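Local coordinates for protein botulinum neurotoxin type G (Clostridium botulinum, PDB 3MPP) that attaches the neurotoxin to the surface of its target nerve cells, as the receptor-binding part of the heavy chain that delivers the protease into the cytosol, at residues L234-L242 and L279-K289; K77-L87 and F269-Q277. The protein carries 4 engineered substitutions. All coordinates share one frame; numbering follows the deposited sequence. Where two conformers were deposited one is given.

Interaction 1: L234-L242 and L279-K289; sequences LRYDTQYYL and LYLGLRFIIKK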
loop_
_atom_site.group_PDB
_atom_site.type_symbol
_atom_site.label_atom_id
_atom_site.label_comp_id
_atom_site.label_asym_id
_atom_site.label_seq_id
_atom_site.Cartn_x
_atom_site.Cartn_y
_atom_site.Cartn_z
ATOM N N LEU A 234 6.809 7.918 -0.147
ATOM C CA LEU A 234 6.264 9.248 0.079
ATOM C C LEU A 234 7.178 10.272 -0.601
ATOM O O LEU A 234 8.393 10.152 -0.518
ATOM C CB LEU A 234 6.227 9.517 1.585
ATOM C CG LEU A 234 5.401 10.710 2.070
ATOM C CD1 LEU A 234 3.915 10.547 1.727
ATOM C CD2 LEU A 234 5.603 10.885 3.572
ATOM N N ARG A 235 6.601 11.290 -1.235
ATOM C CA ARG A 235 7.403 12.267 -1.982
ATOM C C ARG A 235 7.125 13.737 -1.668
ATOM O O ARG A 235 6.023 14.106 -1.271
ATOM C CB ARG A 235 7.247 12.023 -3.488
ATOM C CG ARG A 235 7.830 10.669 -3.893
ATOM C CD ARG A 235 7.816 10.377 -5.374
ATOM N NE ARG A 235 8.142 8.965 -5.588
ATOM C CZ ARG A 235 9.341 8.512 -5.943
ATOM N NH1 ARG A 235 10.342 9.357 -6.155
ATOM N NH2 ARG A 235 9.537 7.212 -6.103
ATOM N N TYR A 236 8.138 14.570 -1.884
ATOM C CA TYR A 236 7.992 16.015 -1.795
ATOM C C TYR A 236 7.249 16.529 -3.018
ATOM O O TYR A 236 7.181 15.849 -4.032
ATOM C CB TYR A 236 9.364 16.677 -1.746
ATOM C CG TYR A 236 10.094 16.457 -0.454
ATOM C CD1 TYR A 236 9.740 17.175 0.685
ATOM C CD2 TYR A 236 11.137 15.530 -0.363
ATOM C CE1 TYR A 236 10.394 16.979 1.884
ATOM C CE2 TYR A 236 11.806 15.325 0.844
ATOM C CZ TYR A 236 11.418 16.067 1.970
ATOM O OH TYR A 236 12.054 15.913 3.184
ATOM N N ASP A 237 6.703 17.735 -2.920
ATOM C CA ASP A 237 6.145 18.419 -4.077
ATOM C C ASP A 237 5.022 17.636 -4.752
ATOM O O ASP A 237 4.817 17.751 -5.962
ATOM C CB ASP A 237 7.255 18.736 -5.096
ATOM C CG ASP A 237 8.348 19.635 -4.520
ATOM O OD1 ASP A 237 8.122 20.292 -3.477
ATOM O OD2 ASP A 237 9.439 19.688 -5.118
ATOM N N THR A 238 4.284 16.858 -3.968
ATOM C CA THR A 238 3.215 16.014 -4.493
ATOM C C THR A 238 1.925 16.261 -3.711
ATOM O O THR A 238 1.934 16.277 -2.473
ATOM C CB THR A 238 3.606 14.526 -4.345
ATOM O OG1 THR A 238 4.826 14.294 -5.057
ATOM C CG2 THR A 238 2.487 13.570 -4.847
ATOM N N GLN A 239 0.810 16.414 -4.416
ATOM C CA GLN A 239 -0.469 16.649 -3.731
ATOM C C GLN A 239 -0.993 15.406 -3.022
ATOM O O GLN A 239 -1.091 14.335 -3.622
ATOM C CB GLN A 239 -1.514 17.177 -4.705
ATOM C CG GLN A 239 -1.154 18.549 -5.294
ATOM C CD GLN A 239 -2.024 18.873 -6.478
ATOM O OE1 GLN A 239 -2.273 18.014 -7.316
ATOM N NE2 GLN A 239 -2.521 20.099 -6.540
ATOM N N TYR A 240 -1.351 15.574 -1.749
ATOM C CA TYR A 240 -1.824 14.486 -0.910
ATOM C C TYR A 240 -3.040 14.909 -0.101
ATOM O O TYR A 240 -3.031 15.973 0.526
ATOM C CB TYR A 240 -0.763 14.115 0.117
ATOM C CG TYR A 240 0.454 13.397 -0.416
ATOM C CD1 TYR A 240 0.334 12.222 -1.158
ATOM C CD2 TYR A 240 1.730 13.872 -0.133
ATOM C CE1 TYR A 240 1.473 11.546 -1.625
ATOM C CE2 TYR A 240 2.870 13.212 -0.596
ATOM C CZ TYR A 240 2.731 12.046 -1.335
ATOM O OH TYR A 240 3.867 11.385 -1.789
ATOM N N TYR A 241 -4.062 14.060 -0.093
ATOM C CA TYR A 241 -5.139 14.145 0.892
ATOM C C TYR A 241 -4.689 13.383 2.140
ATOM O O TYR A 241 -3.718 12.622 2.101
ATOM C CB TYR A 241 -6.448 13.591 0.297
ATOM C CG TYR A 241 -6.868 14.392 -0.914
ATOM C CD1 TYR A 241 -7.521 15.611 -0.762
ATOM C CD2 TYR A 241 -6.570 13.959 -2.204
ATOM C CE1 TYR A 241 -7.886 16.385 -1.869
ATOM C CE2 TYR A 241 -6.928 14.725 -3.321
ATOM C CZ TYR A 241 -7.591 15.930 -3.138
ATOM O OH TYR A 241 -7.957 16.682 -4.219
ATOM N N LEU A 242 -5.376 13.599 3.251
ATOM C CA LEU A 242 -4.873 13.136 4.529
ATOM C C LEU A 242 -5.806 12.096 5.117
ATOM O O LEU A 242 -7.034 12.242 5.091
ATOM C CB LEU A 242 -4.675 14.327 5.479
ATOM C CG LEU A 242 -3.830 14.177 6.753
ATOM C CD1 LEU A 242 -2.411 13.646 6.463
ATOM C CD2 LEU A 242 -3.768 15.504 7.519
ATOM N N LEU A 279 -11.907 9.157 -0.674
ATOM C CA LEU A 279 -10.567 9.416 -0.150
ATOM C C LEU A 279 -10.048 10.788 -0.520
ATOM O O LEU A 279 -9.264 11.402 0.218
ATOM C CB LEU A 279 -9.583 8.392 -0.733
ATOM C CG LEU A 279 -9.929 6.932 -0.431
ATOM C CD1 LEU A 279 -8.839 6.018 -0.955
ATOM C CD2 LEU A 279 -10.111 6.746 1.083
ATOM N N TYR A 280 -10.441 11.261 -1.693
ATOM C CA TYR A 280 -9.937 12.536 -2.160
ATOM C C TYR A 280 -10.805 13.681 -1.643
ATOM O O TYR A 280 -11.530 14.299 -2.407
ATOM C CB TYR A 280 -9.891 12.559 -3.681
ATOM C CG TYR A 280 -9.170 11.398 -4.303
ATOM C CD1 TYR A 280 -8.011 10.889 -3.738
ATOM C CD2 TYR A 280 -9.608 10.852 -5.507
ATOM C CE1 TYR A 280 -7.318 9.840 -4.349
ATOM C CE2 TYR A 280 -8.928 9.810 -6.110
ATOM C CZ TYR A 280 -7.785 9.309 -5.527
ATOM O OH TYR A 280 -7.117 8.261 -6.139
ATOM N N LEU A 281 -10.716 13.951 -0.346
ATOM C CA LEU A 281 -11.597 14.912 0.330
ATOM C C LEU A 281 -10.769 15.792 1.251
ATOM O O LEU A 281 -9.768 15.338 1.783
ATOM C CB LEU A 281 -12.629 14.164 1.181
ATOM C CG LEU A 281 -13.630 13.245 0.473
ATOM C CD1 LEU A 281 -14.449 12.480 1.515
ATOM C CD2 LEU A 281 -14.541 14.092 -0.414
ATOM N N GLY A 282 -11.190 17.040 1.447
ATOM C CA GLY A 282 -10.560 17.906 2.434
ATOM C C GLY A 282 -9.290 18.627 2.000
ATOM O O GLY A 282 -9.055 18.845 0.814
ATOM N N LEU A 283 -8.473 19.005 2.983
ATOM C CA LEU A 283 -7.232 19.731 2.735
ATOM C C LEU A 283 -6.344 18.953 1.792
ATOM O O LEU A 283 -6.159 17.756 1.963
ATOM C CB LEU A 283 -6.474 19.953 4.044
ATOM C CG LEU A 283 -7.296 20.748 5.073
ATOM C CD1 LEU A 283 -6.651 20.719 6.449
ATOM C CD2 LEU A 283 -7.461 22.156 4.577
ATOM N N ARG A 284 -5.780 19.651 0.815
ATOM C CA ARG A 284 -4.803 19.041 -0.064
ATOM C C ARG A 284 -3.418 19.589 0.294
ATOM O O ARG A 284 -3.190 20.790 0.231
ATOM C CB ARG A 284 -5.170 19.322 -1.514
ATOM C CG ARG A 284 -4.354 18.519 -2.525
ATOM C CD ARG A 284 -4.929 18.703 -3.904
ATOM N NE ARG A 284 -4.866 20.089 -4.344
ATOM C CZ ARG A 284 -5.418 20.543 -5.467
ATOM N NH1 ARG A 284 -6.072 19.712 -6.274
ATOM N NH2 ARG A 284 -5.326 21.824 -5.781
ATOM N N PHE A 285 -2.524 18.703 0.713
ATOM C CA PHE A 285 -1.221 19.081 1.239
ATOM C C PHE A 285 -0.127 18.856 0.222
ATOM O O PHE A 285 -0.223 17.964 -0.625
ATOM C CB PHE A 285 -0.868 18.211 2.458
ATOM C CG PHE A 285 -1.746 18.447 3.656
ATOM C CD1 PHE A 285 -1.370 19.361 4.635
ATOM C CD2 PHE A 285 -2.930 17.735 3.819
ATOM C CE1 PHE A 285 -2.172 19.585 5.751
ATOM C CE2 PHE A 285 -3.745 17.948 4.937
ATOM C CZ PHE A 285 -3.357 18.884 5.901
ATOM N N ILE A 286 0.935 19.649 0.338
ATOM C CA ILE A 286 2.177 19.373 -0.372
ATOM C C ILE A 286 3.311 19.404 0.646
ATOM O O ILE A 286 3.478 20.380 1.359
ATOM C CB ILE A 286 2.452 20.392 -1.471
ATOM C CG1 ILE A 286 1.372 20.283 -2.556
ATOM C CG2 ILE A 286 3.857 20.186 -2.055
ATOM C CD1 ILE A 286 1.433 21.386 -3.589
ATOM N N ILE A 287 4.078 18.325 0.712
ATOM C CA ILE A 287 5.244 18.275 1.579
ATOM C C ILE A 287 6.421 19.014 0.946
ATOM O O ILE A 287 6.818 18.717 -0.190
ATOM C CB ILE A 287 5.619 16.812 1.910
ATOM C CG1 ILE A 287 4.389 16.061 2.457
ATOM C CG2 ILE A 287 6.739 16.758 2.925
ATOM C CD1 ILE A 287 4.618 14.576 2.575
ATOM N N LYS A 288 6.984 19.969 1.690
ATOM C CA LYS A 288 8.134 20.752 1.222
ATOM C C LYS A 288 9.353 20.481 2.101
ATOM O O LYS A 288 9.228 20.294 3.317
ATOM C CB LYS A 288 7.833 22.269 1.296
ATOM C CG LYS A 288 6.589 22.727 0.557
ATOM C CD LYS A 288 6.661 22.392 -0.935
ATOM C CE LYS A 288 7.754 23.203 -1.615
ATOM N NZ LYS A 288 7.693 23.056 -3.104
ATOM N N LYS A 289 10.533 20.502 1.499
ATOM C CA LYS A 289 11.767 20.426 2.266
ATOM C C LYS A 289 11.941 21.698 3.067
ATOM O O LYS A 289 11.865 22.793 2.521
ATOM C CB LYS A 289 12.975 20.232 1.347
ATOM C CG LYS A 289 13.030 18.862 0.689
ATOM C CD LYS A 289 14.177 18.776 -0.316
ATOM C CE LYS A 289 13.935 17.639 -1.305
ATOM N NZ LYS A 289 15.115 17.392 -2.204
HETATM O O HOH W 1 4.225 16.242 -1.230
HETATM O O HOH W 2 10.221 20.645 -1.520
HETATM O O HOH W 3 -6.300 16.727 -6.481
HETATM O O HOH W 4 -7.482 15.722 3.132
HETATM O O HOH W 5 -8.949 11.802 2.745
#
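Tyr240 and Phe285 form an antiparallel hydrogen-bonded pair: Tyr240 N reaches Phe285 O at 2.9 Å, and Phe285 N returns to Tyr240 O at 2.8 Å. Past Gln239 a water bridges the backbones, accepting from Thr238 N and Ile287 N while donating to Arg235 O. Direct pairing resumes where Asp237 N donates to Ile287 O, nearly straight at 168°.

Side chains close both ends of the contact. Lys289 crosses the Tyr236 ring at about a right angle, its CG 3.5 Å from the ring centroid, a CH-pi contact that suits a long aliphatic chain whose NZ goes on to Asp299 O. Lys288, bent at chi2 and chi3, curls its ammonium back to Asp237, where NZ forms a salt bridge with OD1, 2.8 Å away and above the carboxylate plane. At the other end the Tyr241 ring is sandwiched, with CA of Tyr280 over one face and CG of Arg284 over the opposite one. Here Gln239 lays its amide over the guanidinium of Arg284, planes 28° apart, with NE2 3.1 Å from CZ. Two donors meet there without bonding, and Asp313 reconciles them by accepting from Gln239 NE2 and pairing with Arg284 NE.

On the apolar side, CD1 of the branched Ile287 touches both Leu234 CD2 and the Tyr240 ring at CE2, each 3.9 Å away, and Leu242 CD2 packs 3.6 Å from Phe285 CE2. Tyr240 is steadied at its tip, where OH accepts from Arg235 N.

The pair belongs to the beta-trefoil subdomain: strand 307-312 flanks strand 285-289, Ile308 touching Tyr236 and Ile287, while strand 420-423 flanks strand 239-244 and lays Phe422 against Leu234 and Leu242.

Interaction 2: K77-L87 and F269-Q277; sequences KYNNNDIQTYL and FNNAAINYQ
Lys77 lies across the Tyr276 ring at about a right angle, in a contact that joins the two subdomains of the receptor-binding domain: the turn and first helical residues of 77-87 belong to the N-terminal one, and the beta hairpin of 269-277 to the beta-trefoil one. Leaving the backbone through CB, the lysine chain runs extended. Its CG sits over one face of the Tyr78 ring. CE then passes over the Tyr276 ring, 3.7 Å from its centroid, and a bend at chi4 (-66°) turns NZ back to its own segment, where it donates to Tyr78 O and, at 2.8 Å, to Asn80 OD1. A water links NZ to Tyr276 OH. A lysine suits the place because its methylenes pack on the rings while its ammonium satisfies the polar acceptors.

Tyr78 is clasped from its other face by CG2 of Ile274, 3.9 Å from the ring centroid, while its OH shares a water with Asn275 O. Beyond the ring, Ile83 of the helix places CD1 3.6 Å from Ile274 CG2 and CG1 against the small Ala273 CB. The hairpin turn presenting these apolar groups is braced by Asn271, whose OD1 accepts from Ala273 N, an Asx turn, and also from Ile274 N, completing an Asx motif. Asn80 lays its amide nearly parallel to the Phe269 ring, planes 16° apart, with ND2 3.5 Å from Phe269 CD2.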
loop_
_atom_site.group_PDB
_atom_site.type_symbol
_atom_site.label_atom_id
_atom_site.label_comp_id
_atom_site.label_asym_id
_atom_site.label_seq_id
_atom_site.Cartn_x
_atom_site.Cartn_y
_atom_site.Cartn_z
ATOM N N LYS A 77 -8.875 -0.636 -8.102
ATOM C CA LYS A 77 -10.255 -0.688 -7.640
ATOM C C LYS A 77 -11.168 -1.080 -8.800
ATOM O O LYS A 77 -10.922 -0.721 -9.944
ATOM C CB LYS A 77 -10.681 0.695 -7.137
ATOM C CG LYS A 77 -12.073 0.759 -6.537
ATOM C CD LYS A 77 -12.416 2.226 -6.163
ATOM C CE LYS A 77 -13.925 2.444 -6.141
ATOM N NZ LYS A 77 -14.528 2.309 -7.512
ATOM N N TYR A 78 -12.225 -1.811 -8.488
ATOM C CA TYR A 78 -13.287 -2.092 -9.444
ATOM C C TYR A 78 -13.832 -0.803 -10.063
ATOM O O TYR A 78 -13.777 0.273 -9.458
ATOM C CB TYR A 78 -14.419 -2.819 -8.722
ATOM C CG TYR A 78 -14.772 -2.190 -7.380
ATOM C CD1 TYR A 78 -15.612 -1.078 -7.299
ATOM C CD2 TYR A 78 -14.262 -2.713 -6.194
ATOM C CE1 TYR A 78 -15.945 -0.520 -6.052
ATOM C CE2 TYR A 78 -14.572 -2.146 -4.963
ATOM C CZ TYR A 78 -15.402 -1.057 -4.900
ATOM O OH TYR A 78 -15.693 -0.520 -3.670
ATOM N N ASN A 79 -14.320 -0.891 -11.292
ATOM C CA ASN A 79 -15.093 0.207 -11.853
ATOM C C ASN A 79 -16.542 0.051 -11.389
ATOM O O ASN A 79 -17.165 -0.999 -11.587
ATOM C CB ASN A 79 -15.014 0.242 -13.387
ATOM C CG ASN A 79 -13.704 0.832 -13.905
ATOM O OD1 ASN A 79 -13.059 1.658 -13.247
ATOM N ND2 ASN A 79 -13.317 0.416 -15.103
ATOM N N ASN A 80 -17.076 1.089 -10.746
ATOM C CA ASN A 80 -18.434 1.016 -10.208
ATOM C C ASN A 80 -19.451 0.480 -11.218
ATOM O O ASN A 80 -20.299 -0.318 -10.868
ATOM C CB ASN A 80 -18.922 2.374 -9.716
ATOM C CG ASN A 80 -18.149 2.883 -8.518
ATOM O OD1 ASN A 80 -17.327 2.168 -7.930
ATOM N ND2 ASN A 80 -18.403 4.138 -8.153
ATOM N N ASN A 81 -19.353 0.926 -12.466
ATOM C CA ASN A 81 -20.332 0.576 -13.495
ATOM C C ASN A 81 -20.021 -0.719 -14.255
ATOM O O ASN A 81 -20.731 -1.083 -15.192
ATOM C CB ASN A 81 -20.516 1.741 -14.477
ATOM C CG ASN A 81 -19.270 2.022 -15.308
ATOM O OD1 ASN A 81 -18.479 1.123 -15.593
ATOM N ND2 ASN A 81 -19.100 3.275 -15.713
ATOM N N ASP A 82 -18.960 -1.408 -13.856
ATOM C CA ASP A 82 -18.570 -2.644 -14.519
ATOM C C ASP A 82 -18.285 -3.742 -13.497
ATOM O O ASP A 82 -17.324 -4.501 -13.629
ATOM C CB ASP A 82 -17.340 -2.396 -15.389
ATOM C CG ASP A 82 -17.109 -3.495 -16.410
ATOM O OD1 ASP A 82 -18.074 -4.205 -16.769
ATOM O OD2 ASP A 82 -15.954 -3.642 -16.862
ATOM N N ILE A 83 -19.141 -3.838 -12.486
ATOM C CA ILE A 83 -18.888 -4.736 -11.368
ATOM C C ILE A 83 -19.044 -6.232 -11.693
ATOM O O ILE A 83 -18.307 -7.065 -11.148
ATOM C CB ILE A 83 -19.704 -4.334 -10.106
ATOM C CG1 ILE A 83 -19.059 -4.928 -8.855
ATOM C CG2 ILE A 83 -21.158 -4.727 -10.234
ATOM C CD1 ILE A 83 -17.702 -4.314 -8.560
ATOM N N GLN A 84 -19.972 -6.587 -12.582
ATOM C CA GLN A 84 -20.128 -8.002 -12.901
ATOM C C GLN A 84 -18.910 -8.544 -13.657
ATOM O O GLN A 84 -18.505 -9.685 -13.452
ATOM C CB GLN A 84 -21.440 -8.279 -13.639
ATOM C CG GLN A 84 -22.659 -8.086 -12.741
ATOM C CD GLN A 84 -22.526 -8.812 -11.396
ATOM O OE1 GLN A 84 -22.120 -9.977 -11.334
ATOM N NE2 GLN A 84 -22.880 -8.125 -10.319
ATOM N N THR A 85 -18.311 -7.720 -14.510
ATOM C CA THR A 85 -17.053 -8.115 -15.149
ATOM C C THR A 85 -15.984 -8.356 -14.088
ATOM O O THR A 85 -15.294 -9.370 -14.095
ATOM C CB THR A 85 -16.566 -7.064 -16.176
ATOM O OG1 THR A 85 -17.515 -6.984 -17.243
ATOM C CG2 THR A 85 -15.196 -7.448 -16.753
ATOM N N TYR A 86 -15.877 -7.423 -13.152
ATOM C CA TYR A 86 -14.887 -7.507 -12.091
ATOM C C TYR A 86 -15.090 -8.790 -11.281
ATOM O O TYR A 86 -14.137 -9.522 -11.011
ATOM C CB TYR A 86 -14.969 -6.245 -11.219
ATOM C CG TYR A 86 -14.126 -6.237 -9.954
ATOM C CD1 TYR A 86 -12.807 -5.785 -9.972
ATOM C CD2 TYR A 86 -14.664 -6.642 -8.731
ATOM C CE1 TYR A 86 -12.037 -5.758 -8.811
ATOM C CE2 TYR A 86 -13.900 -6.605 -7.556
ATOM C CZ TYR A 86 -12.596 -6.168 -7.609
ATOM O OH TYR A 86 -11.842 -6.131 -6.469
ATOM N N LEU A 87 -16.338 -9.083 -10.931
ATOM C CA LEU A 87 -16.645 -10.255 -10.117
ATOM C C LEU A 87 -16.528 -11.591 -10.852
ATOM O O LEU A 87 -16.173 -12.600 -10.251
ATOM C CB LEU A 87 -18.059 -10.144 -9.540
ATOM C CG LEU A 87 -18.209 -9.129 -8.417
ATOM C CD1 LEU A 87 -19.635 -9.143 -7.884
ATOM C CD2 LEU A 87 -17.211 -9.459 -7.326
ATOM N N PHE A 269 -19.849 5.840 -1.632
ATOM C CA PHE A 269 -20.603 5.317 -2.757
ATOM C C PHE A 269 -20.917 3.860 -2.475
ATOM O O PHE A 269 -20.053 3.099 -2.046
ATOM C CB PHE A 269 -19.813 5.442 -4.073
ATOM C CG PHE A 269 -20.578 4.932 -5.265
ATOM C CD1 PHE A 269 -21.261 5.806 -6.094
ATOM C CD2 PHE A 269 -20.667 3.573 -5.512
ATOM C CE1 PHE A 269 -21.993 5.334 -7.183
ATOM C CE2 PHE A 269 -21.405 3.090 -6.582
ATOM C CZ PHE A 269 -22.067 3.973 -7.426
ATOM N N ASN A 270 -22.161 3.461 -2.695
ATOM C CA ASN A 270 -22.469 2.046 -2.665
ATOM C C ASN A 270 -23.559 1.674 -3.656
ATOM O O ASN A 270 -24.390 2.497 -4.033
ATOM C CB ASN A 270 -22.791 1.555 -1.243
ATOM C CG ASN A 270 -23.822 2.416 -0.539
ATOM O OD1 ASN A 270 -25.003 2.375 -0.864
ATOM N ND2 ASN A 270 -23.381 3.174 0.454
ATOM N N ASN A 271 -23.509 0.433 -4.110
ATOM C CA ASN A 271 -24.559 -0.106 -4.946
ATOM C C ASN A 271 -24.873 -1.510 -4.443
ATOM O O ASN A 271 -24.632 -1.809 -3.273
ATOM C CB ASN A 271 -24.157 -0.058 -6.426
ATOM C CG ASN A 271 -22.920 -0.879 -6.730
ATOM O OD1 ASN A 271 -22.522 -1.734 -5.939
ATOM N ND2 ASN A 271 -22.311 -0.633 -7.893
ATOM N N ALA A 272 -25.407 -2.372 -5.299
ATOM C CA ALA A 272 -25.774 -3.710 -4.851
ATOM C C ALA A 272 -24.563 -4.523 -4.400
ATOM O O ALA A 272 -24.641 -5.294 -3.443
ATOM C CB ALA A 272 -26.543 -4.454 -5.944
ATOM N N ALA A 273 -23.438 -4.341 -5.083
ATOM C CA ALA A 273 -22.297 -5.222 -4.890
ATOM C C ALA A 273 -21.200 -4.620 -4.036
ATOM O O ALA A 273 -20.412 -5.353 -3.445
ATOM C CB ALA A 273 -21.728 -5.640 -6.238
ATOM N N ILE A 274 -21.125 -3.295 -3.975
ATOM C CA ILE A 274 -19.962 -2.670 -3.351
ATOM C C ILE A 274 -20.293 -1.450 -2.491
ATOM O O ILE A 274 -21.384 -0.882 -2.566
ATOM C CB ILE A 274 -18.891 -2.288 -4.409
ATOM C CG1 ILE A 274 -19.467 -1.318 -5.440
ATOM C CG2 ILE A 274 -18.348 -3.520 -5.110
ATOM C CD1 ILE A 274 -19.264 0.140 -5.071
ATOM N N ASN A 275 -19.326 -1.061 -1.676
ATOM C CA ASN A 275 -19.426 0.149 -0.862
ATOM C C ASN A 275 -18.041 0.613 -0.490
ATOM O O ASN A 275 -17.180 -0.207 -0.141
ATOM C CB ASN A 275 -20.211 -0.120 0.424
ATOM C CG ASN A 275 -20.038 0.991 1.443
ATOM O OD1 ASN A 275 -20.605 2.074 1.296
ATOM N ND2 ASN A 275 -19.226 0.739 2.466
ATOM N N TYR A 276 -17.818 1.923 -0.569
ATOM C CA TYR A 276 -16.558 2.524 -0.145
ATOM C C TYR A 276 -16.765 3.973 0.244
ATOM O O TYR A 276 -17.656 4.639 -0.280
ATOM C CB TYR A 276 -15.502 2.474 -1.266
ATOM C CG TYR A 276 -15.852 3.271 -2.506
ATOM C CD1 TYR A 276 -15.446 4.591 -2.651
ATOM C CD2 TYR A 276 -16.569 2.682 -3.557
ATOM C CE1 TYR A 276 -15.759 5.326 -3.802
ATOM C CE2 TYR A 276 -16.885 3.406 -4.707
ATOM C CZ TYR A 276 -16.479 4.724 -4.822
ATOM O OH TYR A 276 -16.795 5.432 -5.958
ATOM N N GLN A 277 -15.913 4.471 1.135
ATOM C CA GLN A 277 -15.884 5.900 1.413
ATOM C C GLN A 277 -14.872 6.595 0.525
ATOM O O GLN A 277 -13.824 6.029 0.216
ATOM C CB GLN A 277 -15.594 6.160 2.894
ATOM C CG GLN A 277 -16.838 5.901 3.764
ATOM C CD GLN A 277 -16.559 6.109 5.231
ATOM O OE1 GLN A 277 -15.406 6.053 5.669
ATOM N NE2 GLN A 277 -17.611 6.337 6.005
HETATM O O HOH W 6 -15.312 5.159 -8.236
HETATM O O HOH W 7 -14.665 -1.227 -1.231
#

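The two contacts lie about 27 Å apart, centre to centre, yet a single residue separates 269-277 from 279-289 in the chain. One run of residues thus leaves the hairpin that meets the N-terminal subdomain in interaction 2 and enters the beta-trefoil sheet in interaction 1. No atoms touch directly between the two, but Trp429 lies beside both: it is in contact with Lys77, and it packs edge-to-face with Tyr280 while its carbonyl bonds to that tyrosine's hydroxyl. Interaction 1 is internal to the C-terminal subdomain, whereas interaction 2 spans the boundary. Both lie away from the inferred ganglioside-binding motif containing Trp402.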